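Local coordinates for DUF3828 domain-containing protein (Bacteroides thetaiotaomicron, PDB 3KZT), which is of unknown function, a probable lipoprotein of a gut bacterium, and forms a two-chain assembly in the crystal, at residues D33-Y38 with I56-L61. Numbering follows the deposited sequence. Where two conformers were deposited one is given.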
# COMPACT_ATOMS: atom_id res chain seq x y z
N ASP A 33 -8.85 -0.02 1.47
CA ASP A 33 -7.94 -0.41 2.60
C ASP A 33 -7.59 -1.87 2.56
O ASP A 33 -6.44 -2.22 2.82
CB ASP A 33 -8.57 -0.13 3.98
CG ASP A 33 -8.77 1.35 4.27
OD1 ASP A 33 -8.28 2.22 3.52
OD2 ASP A 33 -9.46 1.63 5.25
N PHE A 34 -8.58 -2.72 2.29
CA PHE A 34 -8.33 -4.16 2.14
C PHE A 34 -7.32 -4.46 1.03
O PHE A 34 -6.33 -5.15 1.28
CB PHE A 34 -9.63 -4.95 1.88
CG PHE A 34 -9.38 -6.36 1.45
CD1 PHE A 34 -8.65 -7.23 2.27
CD2 PHE A 34 -9.82 -6.83 0.20
CE1 PHE A 34 -8.37 -8.53 1.87
CE2 PHE A 34 -9.55 -8.15 -0.20
CZ PHE A 34 -8.82 -8.99 0.63
N TYR A 35 -7.57 -3.94 -0.17
CA TYR A 35 -6.69 -4.20 -1.34
C TYR A 35 -5.28 -3.64 -1.20
O TYR A 35 -4.33 -4.30 -1.61
CB TYR A 35 -7.35 -3.77 -2.67
CG TYR A 35 -8.23 -4.85 -3.24
CD1 TYR A 35 -9.56 -4.98 -2.82
CD2 TYR A 35 -7.74 -5.76 -4.16
CE1 TYR A 35 -10.38 -6.00 -3.32
CE2 TYR A 35 -8.53 -6.78 -4.67
CZ TYR A 35 -9.86 -6.89 -4.25
OH TYR A 35 -10.66 -7.89 -4.74
N GLU A 36 -5.14 -2.46 -0.61
CA GLU A 36 -3.80 -1.88 -0.35
C GLU A 36 -3.03 -2.69 0.71
O GLU A 36 -1.83 -2.95 0.53
CB GLU A 36 -3.89 -0.41 0.01
CG GLU A 36 -4.21 0.45 -1.20
CD GLU A 36 -4.66 1.85 -0.87
OE1 GLU A 36 -4.44 2.34 0.27
OE2 GLU A 36 -5.25 2.49 -1.78
N ALA A 37 -3.72 -3.08 1.79
CA ALA A 37 -3.13 -3.92 2.86
C ALA A 37 -2.76 -5.31 2.34
O ALA A 37 -1.66 -5.79 2.58
CB ALA A 37 -4.09 -4.04 4.03
N TYR A 38 -3.70 -5.93 1.63
CA TYR A 38 -3.51 -7.27 1.03
C TYR A 38 -2.36 -7.28 0.01
O TYR A 38 -1.52 -8.17 0.04
CB TYR A 38 -4.81 -7.76 0.39
CG TYR A 38 -4.79 -9.21 -0.01
CD1 TYR A 38 -4.71 -10.21 0.96
CD2 TYR A 38 -4.89 -9.59 -1.36
CE1 TYR A 38 -4.69 -11.56 0.61
CE2 TYR A 38 -4.87 -10.94 -1.72
CZ TYR A 38 -4.78 -11.92 -0.73
OH TYR A 38 -4.77 -13.24 -1.06
N ILE A 56 -5.13 -10.50 7.03
CA ILE A 56 -5.90 -9.45 6.36
C ILE A 56 -7.26 -9.98 5.86
O ILE A 56 -8.28 -9.31 6.03
CB ILE A 56 -5.09 -8.80 5.21
CG1 ILE A 56 -3.90 -8.01 5.77
CG2 ILE A 56 -5.95 -7.87 4.38
CD1 ILE A 56 -2.82 -7.77 4.76
N LYS A 57 -7.26 -11.19 5.27
CA LYS A 57 -8.51 -11.85 4.85
C LYS A 57 -9.43 -12.16 6.04
O LYS A 57 -10.65 -12.01 5.94
CB LYS A 57 -8.23 -13.14 4.04
CG LYS A 57 -7.65 -12.87 2.66
CD LYS A 57 -6.91 -14.08 2.07
CE LYS A 57 -7.85 -15.19 1.62
NZ LYS A 57 -7.09 -16.40 1.11
N GLN A 58 -8.84 -12.58 7.17
CA GLN A 58 -9.62 -12.80 8.42
C GLN A 58 -10.27 -11.48 8.94
O GLN A 58 -11.39 -11.51 9.46
CB GLN A 58 -8.73 -13.43 9.52
CG GLN A 58 -8.12 -14.85 9.17
CD GLN A 58 -8.96 -16.04 9.58
OE1 GLN A 58 -10.17 -15.93 9.87
NE2 GLN A 58 -8.33 -17.22 9.58
N LYS A 59 -9.56 -10.35 8.76
CA LYS A 59 -10.04 -9.03 9.20
C LYS A 59 -11.15 -8.48 8.29
O LYS A 59 -12.23 -8.10 8.78
CB LYS A 59 -8.88 -8.01 9.27
CG LYS A 59 -9.30 -6.59 9.71
CD LYS A 59 -8.11 -5.75 10.16
CE LYS A 59 -8.57 -4.36 10.60
NZ LYS A 59 -9.55 -4.42 11.72
N PHE A 60 -10.86 -8.41 6.99
CA PHE A 60 -11.77 -7.78 6.00
C PHE A 60 -12.87 -8.63 5.35
O PHE A 60 -13.87 -8.06 4.90
CB PHE A 60 -10.93 -7.10 4.92
CG PHE A 60 -10.20 -5.87 5.40
CD1 PHE A 60 -10.85 -4.63 5.45
CD2 PHE A 60 -8.86 -5.93 5.77
CE1 PHE A 60 -10.18 -3.49 5.89
CE2 PHE A 60 -8.18 -4.78 6.20
CZ PHE A 60 -8.85 -3.56 6.26
N LEU A 61 -12.71 -9.96 5.30
CA LEU A 61 -13.68 -10.87 4.65
C LEU A 61 -14.47 -11.70 5.68
O LEU A 61 -13.94 -12.02 6.75
CB LEU A 61 -12.97 -11.82 3.67
CG LEU A 61 -11.90 -11.22 2.74
CD1 LEU A 61 -11.37 -12.30 1.79
CD2 LEU A 61 -12.39 -10.05 1.95
O HOH W 1 -6.74 -15.47 -1.65
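The hydroxyl of Y38 and the ammonium group of K57 are joined through one water: K57 NZ donates to it at 2.9 Å, and the water in turn gives a hydrogen to Y38 OH at 3.0 Å. Y38 OH has D79 OD2 as a second partner. Nearer the backbone the lysine chain crosses the tyrosine, with K57 CD 3.7 Å from Y38 CE1; beyond CD a bend at chi3 (72°) sets the course of CE and NZ to the water.

The remainder illustrates how two nearly antiparallel helices, with local axes 10.4 Å apart and at 171°, can pack largely through apolar groups. F34 is central. With CG anti to the backbone N (chi1 168°), its ring reaches between the helices, where I56 CG2 lies 3.5 Å from F34 CD1, at the ring edge. L61, just past the helix end, lays CD2 over one face in a CH-pi contact, 4.2 Å from the F34 ring centroid. F34 and F60 run past each other from opposing helices, with F34 CB over one face of the F60 ring and the two ring planes inclined at 46°. The other branch of I56 turns toward the backbone of A37 and also touches the A37 methyl.

Thus helix 13-41 and helix 47-60 form a buried helical hairpin. I136 of strand 133-139 packs against both F34 and L61, L61 also touches I66 of helix 63-75, and M43 of the second subunit touches A37, so the pair is bordered by the sheet, the third helix and the partner chain.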